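Local coordinates for translation initiation factor eif-2b-like protein (Chaetomium thermophilum, PDB 4ZEO) that probably serves as the delta regulatory subunit of eIF2B, the heterodecameric exchange factor that swaps GDP for GTP on eIF2 in translation initiation, at residues A[174-178]-A[393-397]; A[351-357]-A[385-391]; A[363-368]-A[428-434]; A[369-375]-A[425-429]. All blocks are in the same frame, centred on the assembly; numbering follows the deposited sequence.

Interaction 2 lies within the parallel sheet of the Rossmann-like domain, and interactions 3 and 4 fasten the small antiparallel sheet placed beside it; interaction 1 ties the loop that follows strand 387-391 to helix 174-191 of the helical part. Interactions 3 and 4 share Asn428 and Thr429 on strand 426-429, with centres about 10 Å apart. Interactions 2 and 3 touch where Val390 CG2 packs on Ile434 CG2 at 3.6 Å, and Leu357 CG of the parallel sheet lies 3.8 Å from Thr374 CG2, at the start of helix 374-384 in interaction 4. Interaction 1, centred about 22 Å from interaction 2, adjoins it in sequence; its nearest atoms are about 6 Å from interaction 3, without touching.

Interaction 1: A[174-178]-A[393-397]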
loop_
_atom_site.group_PDB
_atom_site.type_symbol
_atom_site.label_atom_id
_atom_site.label_comp_id
_atom_site.label_asym_id
_atom_site.label_seq_id
_atom_site.Cartn_x
_atom_site.Cartn_y
_atom_site.Cartn_z
ATOM N N SER A 174 2.589 -0.877 3.554
ATOM C CA SER A 174 3.494 -1.133 2.446
ATOM C C SER A 174 3.742 0.105 1.579
ATOM O O SER A 174 4.845 0.296 1.074
ATOM C CB SER A 174 2.955 -2.272 1.574
ATOM O OG SER A 174 1.637 -1.998 1.164
ATOM N N ILE A 175 2.712 0.920 1.387
ATOM C CA ILE A 175 2.839 2.125 0.584
ATOM C C ILE A 175 3.712 3.188 1.260
ATOM O O ILE A 175 4.567 3.782 0.595
ATOM C CB ILE A 175 1.447 2.674 0.240
ATOM C CG1 ILE A 175 0.788 1.685 -0.707
ATOM C CG2 ILE A 175 1.515 4.000 -0.456
ATOM C CD1 ILE A 175 1.643 1.356 -1.899
ATOM N N SER A 176 3.525 3.402 2.566
ATOM C CA SER A 176 4.362 4.334 3.336
ATOM C C SER A 176 5.787 3.844 3.339
ATOM O O SER A 176 6.734 4.620 3.213
ATOM C CB SER A 176 3.919 4.441 4.794
ATOM O OG SER A 176 2.698 5.112 4.934
ATOM N N ARG A 177 5.934 2.539 3.504
ATOM C CA ARG A 177 7.258 1.956 3.513
ATOM C C ARG A 177 7.922 2.184 2.152
ATOM O O ARG A 177 9.082 2.603 2.093
ATOM C CB ARG A 177 7.190 0.468 3.862
ATOM C CG ARG A 177 6.850 0.196 5.313
ATOM C CD ARG A 177 6.571 -1.290 5.515
ATOM N NE ARG A 177 7.793 -2.063 5.318
ATOM C CZ ARG A 177 7.846 -3.386 5.209
ATOM N NH1 ARG A 177 6.731 -4.112 5.272
ATOM N NH2 ARG A 177 9.021 -3.979 5.031
ATOM N N LEU A 178 7.170 1.975 1.074
ATOM C CA LEU A 178 7.722 2.112 -0.272
ATOM C C LEU A 178 8.184 3.558 -0.555
ATOM O O LEU A 178 9.298 3.781 -1.037
ATOM C CB LEU A 178 6.698 1.656 -1.329
ATOM C CG LEU A 178 7.095 1.910 -2.797
ATOM C CD1 LEU A 178 8.388 1.210 -3.166
ATOM C CD2 LEU A 178 5.997 1.503 -3.757
ATOM N N GLU A 393 -3.216 -0.592 -4.831
ATOM C CA GLU A 393 -2.327 -0.080 -5.874
ATOM C C GLU A 393 -1.692 -1.271 -6.584
ATOM O O GLU A 393 -1.418 -2.287 -5.957
ATOM C CB GLU A 393 -1.243 0.840 -5.274
ATOM C CG GLU A 393 -1.795 2.054 -4.542
ATOM C CD GLU A 393 -2.101 1.813 -3.041
ATOM O OE1 GLU A 393 -2.235 0.639 -2.592
ATOM O OE2 GLU A 393 -2.199 2.819 -2.304
ATOM N N THR A 394 -1.415 -1.122 -7.872
ATOM C CA THR A 394 -0.865 -2.215 -8.670
ATOM C C THR A 394 0.495 -2.657 -8.158
ATOM O O THR A 394 0.850 -3.824 -8.288
ATOM C CB THR A 394 -0.719 -1.832 -10.172
ATOM O OG1 THR A 394 0.139 -0.696 -10.305
ATOM C CG2 THR A 394 -2.044 -1.519 -10.768
ATOM N N ILE A 395 1.246 -1.722 -7.580
ATOM C CA ILE A 395 2.613 -1.974 -7.082
ATOM C C ILE A 395 2.617 -3.002 -5.913
ATOM O O ILE A 395 3.631 -3.615 -5.613
ATOM C CB ILE A 395 3.293 -0.628 -6.628
ATOM C CG1 ILE A 395 4.807 -0.761 -6.471
ATOM C CG2 ILE A 395 2.693 -0.099 -5.322
ATOM C CD1 ILE A 395 5.586 -0.692 -7.731
ATOM N N ASN A 396 1.459 -3.177 -5.283
ATOM C CA ASN A 396 1.267 -4.136 -4.204
ATOM C C ASN A 396 0.986 -5.570 -4.715
ATOM O O ASN A 396 0.953 -6.504 -3.927
ATOM C CB ASN A 396 0.120 -3.677 -3.286
ATOM C CG ASN A 396 0.494 -2.477 -2.411
ATOM O OD1 ASN A 396 1.567 -2.440 -1.817
ATOM N ND2 ASN A 396 -0.386 -1.490 -2.348
ATOM N N PHE A 397 0.742 -5.725 -6.014
ATOM C CA PHE A 397 0.528 -7.046 -6.604
ATOM C C PHE A 397 1.812 -7.828 -6.744
ATOM O O PHE A 397 2.880 -7.272 -7.013
ATOM C CB PHE A 397 -0.124 -6.950 -7.985
ATOM C CG PHE A 397 -1.587 -6.630 -7.950
ATOM C CD1 PHE A 397 -2.033 -5.463 -7.349
ATOM C CD2 PHE A 397 -2.508 -7.450 -8.575
ATOM C CE1 PHE A 397 -3.374 -5.141 -7.323
ATOM C CE2 PHE A 397 -3.856 -7.140 -8.567
ATOM C CZ PHE A 397 -4.293 -5.977 -7.936
#
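Ile175 is wedged between the Glu393 carboxylate and Ile395, and with Leu178 it forms the close-packed part of this buried contact. Ile175 CD1 lies 3.9 Å from Ile395 CG2, while Leu178 CD2 reaches Ile395 CG1 at 3.7 Å, the two side chains meeting at a slant. Ile395 can face both because its CG1 branch stands anti to the backbone N (chi1 -164°), presenting CG1 to the leucine and CG2 to the isoleucine. Glu393 approaches Ile175 from the opposite direction: bent at chi2 (88°), it brings OE2 to 3.6 Å from Ile175 CG1, and the same OE2 forms a salt bridge with Arg293. An alanine in place of Glu393 would probably leave Arg293 without this mate and open a gap beside Ile175 CG1. Asn396 comes across Ile175 at about a right angle, with ND2 3.5 Å from Ile175 CD1. Asn396 OD1 lies 3.0 Å from Ser174 OG, which may donate to it, although another acceptor competes for that proton. The looser side lies by Ser176, Thr394 and Phe397, which are partly exposed and do not touch across this contact. The 3-10 turn 394-396 is thus pressed against the first turn of helix 174-191, with helix 224-239 packing on Leu178 and Asn396, helix 246-277 on Ile175, Glu393 and Ile395, and helix 293-304 on Ile175 and Glu393.

Interaction 2: A[351-357]-A[385-391]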
loop_
_atom_site.group_PDB
_atom_site.type_symbol
_atom_site.label_atom_id
_atom_site.label_comp_id
_atom_site.label_asym_id
_atom_site.label_seq_id
_atom_site.Cartn_x
_atom_site.Cartn_y
_atom_site.Cartn_z
ATOM N N ALA A 351 -27.058 -8.269 2.970
ATOM C CA ALA A 351 -26.857 -8.454 1.537
ATOM C C ALA A 351 -26.769 -7.118 0.793
ATOM O O ALA A 351 -25.939 -6.947 -0.088
ATOM C CB ALA A 351 -27.982 -9.290 0.958
ATOM N N ALA A 352 -27.609 -6.160 1.174
ATOM C CA ALA A 352 -27.666 -4.872 0.482
ATOM C C ALA A 352 -26.418 -3.994 0.673
ATOM O O ALA A 352 -26.165 -3.106 -0.132
ATOM C CB ALA A 352 -28.895 -4.120 0.893
ATOM N N SER A 353 -25.679 -4.204 1.755
ATOM C CA SER A 353 -24.500 -3.381 2.058
ATOM C C SER A 353 -23.353 -3.606 1.057
ATOM O O SER A 353 -23.311 -4.617 0.345
ATOM C CB SER A 353 -23.994 -3.640 3.489
ATOM O OG SER A 353 -23.294 -4.879 3.582
ATOM N N ASN A 354 -22.416 -2.661 1.008
ATOM C CA ASN A 354 -21.208 -2.875 0.224
ATOM C C ASN A 354 -19.967 -2.848 1.111
ATOM O O ASN A 354 -19.757 -1.912 1.872
ATOM C CB ASN A 354 -21.082 -1.805 -0.864
ATOM C CG ASN A 354 -22.003 -2.061 -2.041
ATOM O OD1 ASN A 354 -21.766 -2.948 -2.851
ATOM N ND2 ASN A 354 -23.053 -1.260 -2.146
ATOM N N VAL A 355 -19.096 -3.834 0.945
ATOM C CA VAL A 355 -17.916 -3.933 1.774
ATOM C C VAL A 355 -16.698 -3.430 0.987
ATOM O O VAL A 355 -16.429 -3.907 -0.108
ATOM C CB VAL A 355 -17.685 -5.390 2.225
ATOM C CG1 VAL A 355 -16.393 -5.509 2.982
ATOM C CG2 VAL A 355 -18.863 -5.915 3.053
ATOM N N PHE A 356 -15.999 -2.443 1.537
ATOM C CA PHE A 356 -14.778 -1.921 0.944
ATOM C C PHE A 356 -13.637 -2.281 1.863
ATOM O O PHE A 356 -13.660 -1.950 3.036
ATOM C CB PHE A 356 -14.812 -0.400 0.754
ATOM C CG PHE A 356 -15.672 0.069 -0.386
ATOM C CD1 PHE A 356 -15.105 0.490 -1.572
ATOM C CD2 PHE A 356 -17.048 0.119 -0.261
ATOM C CE1 PHE A 356 -15.912 0.936 -2.630
ATOM C CE2 PHE A 356 -17.858 0.556 -1.316
ATOM C CZ PHE A 356 -17.296 0.965 -2.489
ATOM N N LEU A 357 -12.639 -2.959 1.318
ATOM C CA LEU A 357 -11.477 -3.390 2.074
ATOM C C LEU A 357 -10.167 -2.964 1.415
ATOM O O LEU A 357 -10.081 -2.844 0.189
ATOM C CB LEU A 357 -11.525 -4.909 2.233
ATOM C CG LEU A 357 -12.257 -5.631 3.379
ATOM C CD1 LEU A 357 -13.029 -4.805 4.430
ATOM C CD2 LEU A 357 -13.025 -6.882 2.904
ATOM N N GLY A 385 -24.271 -12.372 0.115
ATOM C CA GLY A 385 -24.553 -11.871 -1.223
ATOM C C GLY A 385 -24.106 -10.421 -1.420
ATOM O O GLY A 385 -24.375 -9.788 -2.450
ATOM N N ALA A 386 -23.439 -9.883 -0.408
ATOM C CA ALA A 386 -22.939 -8.526 -0.442
ATOM C C ALA A 386 -21.670 -8.399 -1.302
ATOM O O ALA A 386 -20.855 -9.323 -1.358
ATOM C CB ALA A 386 -22.677 -8.037 0.979
ATOM N N LYS A 387 -21.506 -7.254 -1.965
ATOM C CA LYS A 387 -20.317 -7.011 -2.760
ATOM C C LYS A 387 -19.083 -6.779 -1.877
ATOM O O LYS A 387 -19.133 -6.053 -0.874
ATOM C CB LYS A 387 -20.527 -5.801 -3.678
ATOM C CG LYS A 387 -20.870 -6.157 -5.108
ATOM C CD LYS A 387 -20.803 -4.939 -6.045
ATOM C CE LYS A 387 -21.950 -3.976 -5.861
ATOM N NZ LYS A 387 -23.199 -4.532 -6.462
ATOM N N VAL A 388 -17.960 -7.377 -2.258
ATOM C CA VAL A 388 -16.727 -7.152 -1.525
ATOM C C VAL A 388 -15.754 -6.517 -2.504
ATOM O O VAL A 388 -15.323 -7.145 -3.471
ATOM C CB VAL A 388 -16.160 -8.458 -0.898
ATOM C CG1 VAL A 388 -14.790 -8.216 -0.222
ATOM C CG2 VAL A 388 -17.148 -9.039 0.103
ATOM N N ILE A 389 -15.460 -5.244 -2.269
ATOM C CA ILE A 389 -14.578 -4.467 -3.131
ATOM C C ILE A 389 -13.286 -4.207 -2.434
ATOM O O ILE A 389 -13.254 -3.626 -1.332
ATOM C CB ILE A 389 -15.207 -3.119 -3.537
ATOM C CG1 ILE A 389 -16.600 -3.372 -4.118
ATOM C CG2 ILE A 389 -14.346 -2.389 -4.564
ATOM C CD1 ILE A 389 -17.220 -2.158 -4.764
ATOM N N VAL A 390 -12.209 -4.635 -3.081
ATOM C CA VAL A 390 -10.879 -4.441 -2.537
ATOM C C VAL A 390 -10.176 -3.334 -3.303
ATOM O O VAL A 390 -10.175 -3.327 -4.535
ATOM C CB VAL A 390 -10.044 -5.729 -2.597
ATOM C CG1 VAL A 390 -8.568 -5.434 -2.271
ATOM C CG2 VAL A 390 -10.633 -6.789 -1.677
ATOM N N LEU A 391 -9.609 -2.392 -2.556
ATOM C CA LEU A 391 -8.883 -1.237 -3.108
ATOM C C LEU A 391 -7.388 -1.421 -2.916
ATOM O O LEU A 391 -6.918 -1.626 -1.789
ATOM C CB LEU A 391 -9.323 0.049 -2.434
ATOM C CG LEU A 391 -10.833 0.290 -2.330
ATOM C CD1 LEU A 391 -11.145 1.571 -1.534
ATOM C CD2 LEU A 391 -11.449 0.346 -3.728
HETATM O O HOH W 1 -25.455 -7.287 -3.054
HETATM O O HOH W 2 -24.057 -5.473 -2.070
#
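Phe356 and Ile389 both set their gamma carbon (CG and CG1) anti to the carbonyl carbon, chi1 -75° and -52°, and the two chains rise side by side from one face of the sheet. They belong to strands 354-358 and 387-391, parallel neighbours in a Rossmann-like sheet of order 3-2-1-4-5-6, joined by a crossover connection that carries the hairpin 361-371 and then helix 374-384. Four nearly straight backbone bonds knit them, from Val355 N to Lys387 O at one end to Leu391 N to Leu357 O (2.8 Å) at the other. Ile389 CB sits over one face of the Phe356 ring, displaced toward its rim, and Ile389 CD1 reaches CZ of the same ring at 3.9 Å; Leu391 CD1 lies at the ring edge. On the other face of the sheet Leu357 CD2 meets Val388 CG1 at 3.8 Å, while Val355 and Val388 pack on Ala381 of the crossover helix. That helix closes with a Schellman motif whose C-prime residue is Gly385, with positive phi. Ahead of the paired strands, water lies between the backbones: one molecule accepts from Lys387 N at 3.1 Å and lies 2.7 Å from Ser353 O.

Interaction 3: A[363-368]-A[428-434]; sequences FANGSL and NTHERYI
Leu368 and Thr429 face each other as an antiparallel hydrogen-bonded pair, Leu368 N giving to Thr429 O at 2.9 Å and Thr429 N to Leu368 O at 2.8 Å. They join the middle and one outer strand of a three-stranded antiparallel sheet. Before Leu368 the chain makes a type I turn from Phe363 to Gly366, closing the hairpin between strands 361-362 and 368-371; beyond Thr429 the partner strand gives way to the 3-10 segment 431-433. Gly366 has positive phi, where a CB would press on the carbonyl O of Asn365. Asn365 stands at the head of an Asx turn: its OD1 takes the N-H of Ser367 from above the carbonyl plane, and the Ser367 hydroxyl in that plane, on a lone pair. With the Ser367 proton directed to Asn365, Asn428 ND2 gives to Ser367 OG at 2.8 Å, the hydroxyl lying 4° from the Asn428 amide plane. Asn428 reaches it with CG anti to the backbone N (chi1 -170°), and the same ND2 passes obliquely by the Phe363 ring. On the other side Ile434 CD1 packs on Leu368 CB at 4.1 Å, and both residues rest on Val390 of the parallel sheet. Waters also bridge the segments: one joins Asn365 O to Glu431 N; another accepts from Asn365 ND2 at 2.8 Å and donates to Asn428 OD1 at 2.6 Å.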
loop_
_atom_site.group_PDB
_atom_site.type_symbol
_atom_site.label_atom_id
_atom_site.label_comp_id
_atom_site.label_asym_id
_atom_site.label_seq_id
_atom_site.Cartn_x
_atom_site.Cartn_y
_atom_site.Cartn_z
ATOM N N PHE A 363 -1.615 -11.476 -3.759
ATOM C CA PHE A 363 -0.766 -12.566 -4.210
ATOM C C PHE A 363 -1.107 -12.932 -5.642
ATOM O O PHE A 363 -2.123 -12.491 -6.188
ATOM C CB PHE A 363 -0.932 -13.785 -3.293
ATOM C CG PHE A 363 -0.395 -13.584 -1.907
ATOM C CD1 PHE A 363 0.968 -13.604 -1.667
ATOM C CD2 PHE A 363 -1.253 -13.345 -0.846
ATOM C CE1 PHE A 363 1.460 -13.413 -0.395
ATOM C CE2 PHE A 363 -0.767 -13.146 0.415
ATOM C CZ PHE A 363 0.592 -13.181 0.643
ATOM N N ALA A 364 -0.252 -13.760 -6.229
ATOM C CA ALA A 364 -0.394 -14.230 -7.601
ATOM C C ALA A 364 -1.700 -15.002 -7.810
ATOM O O ALA A 364 -2.284 -14.960 -8.887
ATOM C CB ALA A 364 0.796 -15.082 -7.972
ATOM N N ASN A 365 -2.139 -15.729 -6.787
ATOM C CA ASN A 365 -3.414 -16.462 -6.837
ATOM C C ASN A 365 -4.642 -15.570 -6.640
ATOM O O ASN A 365 -5.765 -16.053 -6.604
ATOM C CB ASN A 365 -3.409 -17.603 -5.807
ATOM C CG ASN A 365 -3.566 -17.121 -4.382
ATOM O OD1 ASN A 365 -3.414 -15.925 -4.071
ATOM N ND2 ASN A 365 -3.833 -18.052 -3.494
ATOM N N GLY A 366 -4.420 -14.279 -6.449
ATOM C CA GLY A 366 -5.506 -13.327 -6.329
ATOM C C GLY A 366 -5.985 -13.074 -4.904
ATOM O O GLY A 366 -6.958 -12.368 -4.698
ATOM N N SER A 367 -5.338 -13.660 -3.912
ATOM C CA SER A 367 -5.780 -13.460 -2.534
ATOM C C SER A 367 -5.190 -12.199 -1.939
ATOM O O SER A 367 -4.145 -11.726 -2.373
ATOM C CB SER A 367 -5.439 -14.674 -1.661
ATOM O OG SER A 367 -4.043 -14.898 -1.624
ATOM N N LEU A 368 -5.873 -11.672 -0.931
ATOM C CA LEU A 368 -5.510 -10.415 -0.317
ATOM C C LEU A 368 -4.830 -10.665 1.021
ATOM O O LEU A 368 -5.356 -11.376 1.879
ATOM C CB LEU A 368 -6.734 -9.525 -0.133
ATOM C CG LEU A 368 -6.528 -8.273 0.737
ATOM C CD1 LEU A 368 -5.708 -7.157 0.007
ATOM C CD2 LEU A 368 -7.878 -7.760 1.221
ATOM N N ASN A 428 -5.220 -14.228 5.205
ATOM C CA ASN A 428 -5.383 -14.314 3.768
ATOM C C ASN A 428 -6.831 -14.359 3.320
ATOM O O ASN A 428 -7.590 -15.232 3.736
ATOM C CB ASN A 428 -4.650 -15.544 3.260
ATOM C CG ASN A 428 -4.569 -15.586 1.766
ATOM O OD1 ASN A 428 -5.237 -16.401 1.128
ATOM N ND2 ASN A 428 -3.784 -14.681 1.182
ATOM N N THR A 429 -7.226 -13.424 2.463
ATOM C CA THR A 429 -8.578 -13.491 1.927
ATOM C C THR A 429 -8.537 -14.087 0.528
ATOM O O THR A 429 -8.069 -13.437 -0.420
ATOM C CB THR A 429 -9.276 -12.099 1.891
ATOM O OG1 THR A 429 -9.401 -11.567 3.224
ATOM C CG2 THR A 429 -10.670 -12.228 1.290
ATOM N N HIS A 430 -9.075 -15.309 0.394
ATOM C CA HIS A 430 -9.079 -16.036 -0.886
ATOM C C HIS A 430 -9.897 -15.230 -1.900
ATOM O O HIS A 430 -10.868 -14.581 -1.525
ATOM C CB HIS A 430 -9.683 -17.420 -0.709
ATOM C CG HIS A 430 -9.466 -18.332 -1.875
ATOM N ND1 HIS A 430 -10.197 -18.225 -3.040
ATOM C CD2 HIS A 430 -8.663 -19.411 -2.036
ATOM C CE1 HIS A 430 -9.813 -19.162 -3.887
ATOM N NE2 HIS A 430 -8.890 -19.901 -3.298
ATOM N N GLU A 431 -9.506 -15.261 -3.174
ATOM C CA GLU A 431 -10.176 -14.464 -4.216
ATOM C C GLU A 431 -11.682 -14.781 -4.349
ATOM O O GLU A 431 -12.468 -13.969 -4.818
ATOM C CB GLU A 431 -9.475 -14.639 -5.557
ATOM C CG GLU A 431 -10.018 -15.760 -6.424
ATOM C CD GLU A 431 -9.456 -15.697 -7.825
ATOM O OE1 GLU A 431 -9.553 -16.708 -8.560
ATOM O OE2 GLU A 431 -8.925 -14.619 -8.191
ATOM N N ARG A 432 -12.053 -15.977 -3.933
ATOM C CA ARG A 432 -13.421 -16.459 -3.927
ATOM C C ARG A 432 -14.315 -15.517 -3.075
ATOM O O ARG A 432 -15.544 -15.457 -3.249
ATOM C CB ARG A 432 -13.396 -17.915 -3.422
ATOM C CG ARG A 432 -14.643 -18.487 -2.860
ATOM C CD ARG A 432 -14.348 -19.676 -1.895
ATOM N NE ARG A 432 -13.295 -20.575 -2.369
ATOM C CZ ARG A 432 -12.260 -20.972 -1.628
ATOM N NH1 ARG A 432 -11.346 -21.783 -2.139
ATOM N NH2 ARG A 432 -12.135 -20.562 -0.368
ATOM N N TYR A 433 -13.699 -14.812 -2.128
ATOM C CA TYR A 433 -14.449 -13.910 -1.261
ATOM C C TYR A 433 -14.286 -12.467 -1.675
ATOM O O TYR A 433 -14.656 -11.553 -0.917
ATOM C CB TYR A 433 -14.043 -14.077 0.210
ATOM C CG TYR A 433 -14.095 -15.515 0.664
ATOM C CD1 TYR A 433 -15.318 -16.201 0.762
ATOM C CD2 TYR A 433 -12.933 -16.187 1.029
ATOM C CE1 TYR A 433 -15.362 -17.507 1.178
ATOM C CE2 TYR A 433 -12.976 -17.503 1.453
ATOM C CZ TYR A 433 -14.189 -18.150 1.527
ATOM O OH TYR A 433 -14.223 -19.448 1.933
ATOM N N ILE A 434 -13.684 -12.254 -2.844
ATOM C CA ILE A 434 -13.522 -10.907 -3.373
ATOM C C ILE A 434 -14.299 -10.737 -4.675
ATOM O O ILE A 434 -14.075 -11.462 -5.637
ATOM C CB ILE A 434 -12.034 -10.572 -3.588
ATOM C CG1 ILE A 434 -11.260 -10.767 -2.281
ATOM C CG2 ILE A 434 -11.861 -9.145 -4.121
ATOM C CD1 ILE A 434 -9.752 -10.902 -2.463
HETATM O O HOH W 3 -7.168 -17.134 -4.104
HETATM O O HOH W 4 -4.651 -18.128 -0.766
HETATM O O HOH W 5 -6.992 -10.741 4.228
#

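Interaction 4: A[369-375]-A[425-429]; sequences HAPSGTA and LFDNT
The rings of His369 and Phe426 meet obliquely, planes 36° apart and centroids separated by 4.5 Å. Phe426 CD1 lies over one face of the imidazole, toward its rim, and His369 in turn lies over one face of the phenyl ring, again toward the rim. The opposite phenyl face carries Leu425 CD1, a poorly ordered side chain, while Ala370 O and Pro371 N lie at the ring edge. Beside the rings, Ala370 and Asp427 form an antiparallel hydrogen-bonded pair, the bond from Asp427 N to Ala370 O measuring 2.8 Å. Asp427 then turns its carboxylate toward the start of helix 374-384: CG stands between the backbone N and carbonyl carbon (chi1 67°), and OD2 accepts from Gly373 N at 2.6 Å and Ala375 N at 3.3 Å, which approach from opposite faces of the carboxylate plane. An alanine at Asp427 would probably leave Gly373 N and Ala375 N without this acceptor and weaken the tie between strand 426-429 and the helix start. Gly373, at the N-cap position, has no side chain to serve the first turn; the geometry is consistent with the Asp427 carboxylate, from a neighbouring antiparallel strand, standing in for an N-cap side chain and tying the small sheet to the helix N-terminus.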
loop_
_atom_site.group_PDB
_atom_site.type_symbol
_atom_site.label_atom_id
_atom_site.label_comp_id
_atom_site.label_asym_id
_atom_site.label_seq_id
_atom_site.Cartn_x
_atom_site.Cartn_y
_atom_site.Cartn_z
ATOM N N HIS A 369 -3.623 -10.124 1.142
ATOM C CA HIS A 369 -2.872 -10.094 2.377
ATOM C C HIS A 369 -3.276 -8.832 3.144
ATOM O O HIS A 369 -3.091 -7.730 2.665
ATOM C CB HIS A 369 -1.382 -10.101 2.070
ATOM C CG HIS A 369 -0.526 -10.500 3.225
ATOM N ND1 HIS A 369 0.500 -9.710 3.694
ATOM C CD2 HIS A 369 -0.540 -11.605 4.009
ATOM C CE1 HIS A 369 1.082 -10.312 4.713
ATOM N NE2 HIS A 369 0.470 -11.462 4.925
ATOM N N ALA A 370 -3.886 -8.993 4.309
ATOM C CA ALA A 370 -4.489 -7.853 5.000
ATOM C C ALA A 370 -4.517 -8.130 6.510
ATOM O O ALA A 370 -4.357 -9.286 6.914
ATOM C CB ALA A 370 -5.896 -7.576 4.441
ATOM N N PRO A 371 -4.711 -7.085 7.343
ATOM C CA PRO A 371 -4.732 -7.322 8.794
ATOM C C PRO A 371 -5.745 -8.372 9.192
ATOM O O PRO A 371 -6.853 -8.451 8.643
ATOM C CB PRO A 371 -5.124 -5.961 9.375
ATOM C CG PRO A 371 -4.633 -4.993 8.399
ATOM C CD PRO A 371 -4.866 -5.647 7.042
ATOM N N SER A 372 -5.350 -9.155 10.174
ATOM C CA SER A 372 -6.098 -10.311 10.605
ATOM C C SER A 372 -7.543 -9.926 10.979
ATOM O O SER A 372 -7.777 -8.936 11.678
ATOM C CB SER A 372 -5.347 -10.954 11.764
ATOM O OG SER A 372 -6.184 -11.782 12.520
ATOM N N GLY A 373 -8.509 -10.706 10.496
ATOM C CA GLY A 373 -9.923 -10.392 10.659
ATOM C C GLY A 373 -10.585 -9.850 9.389
ATOM O O GLY A 373 -11.812 -9.854 9.290
ATOM N N THR A 374 -9.783 -9.441 8.395
ATOM C CA THR A 374 -10.307 -8.999 7.100
ATOM C C THR A 374 -11.018 -10.138 6.370
ATOM O O THR A 374 -12.081 -9.941 5.761
ATOM C CB THR A 374 -9.178 -8.456 6.190
ATOM O OG1 THR A 374 -8.615 -7.285 6.788
ATOM C CG2 THR A 374 -9.694 -8.110 4.779
ATOM N N ALA A 375 -10.420 -11.331 6.441
ATOM C CA ALA A 375 -10.957 -12.523 5.799
ATOM C C ALA A 375 -12.330 -12.905 6.347
ATOM O O ALA A 375 -13.209 -13.305 5.586
ATOM C CB ALA A 375 -9.996 -13.695 5.955
ATOM N N LEU A 425 0.031 -11.087 12.347
ATOM C CA LEU A 425 -1.097 -10.171 12.432
ATOM C C LEU A 425 -1.751 -9.890 11.068
ATOM O O LEU A 425 -2.469 -8.907 10.894
ATOM C CB LEU A 425 -0.622 -8.880 13.107
ATOM C CG LEU A 425 0.591 -8.181 12.486
ATOM C CD1 LEU A 425 0.173 -7.243 11.348
ATOM C CD2 LEU A 425 1.377 -7.431 13.542
ATOM N N PHE A 426 -1.528 -10.800 10.129
ATOM C CA PHE A 426 -2.116 -10.736 8.801
ATOM C C PHE A 426 -2.900 -12.011 8.562
ATOM O O PHE A 426 -2.568 -13.046 9.138
ATOM C CB PHE A 426 -1.035 -10.578 7.724
ATOM C CG PHE A 426 -0.368 -9.235 7.714
ATOM C CD1 PHE A 426 -1.090 -8.087 7.399
ATOM C CD2 PHE A 426 0.982 -9.111 8.058
ATOM C CE1 PHE A 426 -0.480 -6.844 7.406
ATOM C CE2 PHE A 426 1.603 -7.865 8.064
ATOM C CZ PHE A 426 0.868 -6.729 7.734
ATOM N N ASP A 427 -3.958 -11.938 7.758
ATOM C CA ASP A 427 -4.618 -13.162 7.316
ATOM C C ASP A 427 -4.791 -13.117 5.783
ATOM O O ASP A 427 -4.520 -12.099 5.136
ATOM C CB ASP A 427 -5.954 -13.402 8.057
ATOM C CG ASP A 427 -7.045 -12.370 7.731
ATOM O OD1 ASP A 427 -6.932 -11.612 6.752
ATOM O OD2 ASP A 427 -8.043 -12.320 8.476
ATOM N N ASN A 428 -5.220 -14.228 5.205
ATOM C CA ASN A 428 -5.383 -14.314 3.768
ATOM C C ASN A 428 -6.831 -14.359 3.320
ATOM O O ASN A 428 -7.590 -15.232 3.736
ATOM C CB ASN A 428 -4.650 -15.544 3.260
ATOM C CG ASN A 428 -4.569 -15.586 1.766
ATOM O OD1 ASN A 428 -5.237 -16.401 1.128
ATOM N ND2 ASN A 428 -3.784 -14.681 1.182
ATOM N N THR A 429 -7.226 -13.424 2.463
ATOM C CA THR A 429 -8.578 -13.491 1.927
ATOM C C THR A 429 -8.537 -14.087 0.528
ATOM O O THR A 429 -8.069 -13.437 -0.420
ATOM C CB THR A 429 -9.276 -12.099 1.891
ATOM O OG1 THR A 429 -9.401 -11.567 3.224
ATOM C CG2 THR A 429 -10.670 -12.228 1.290
#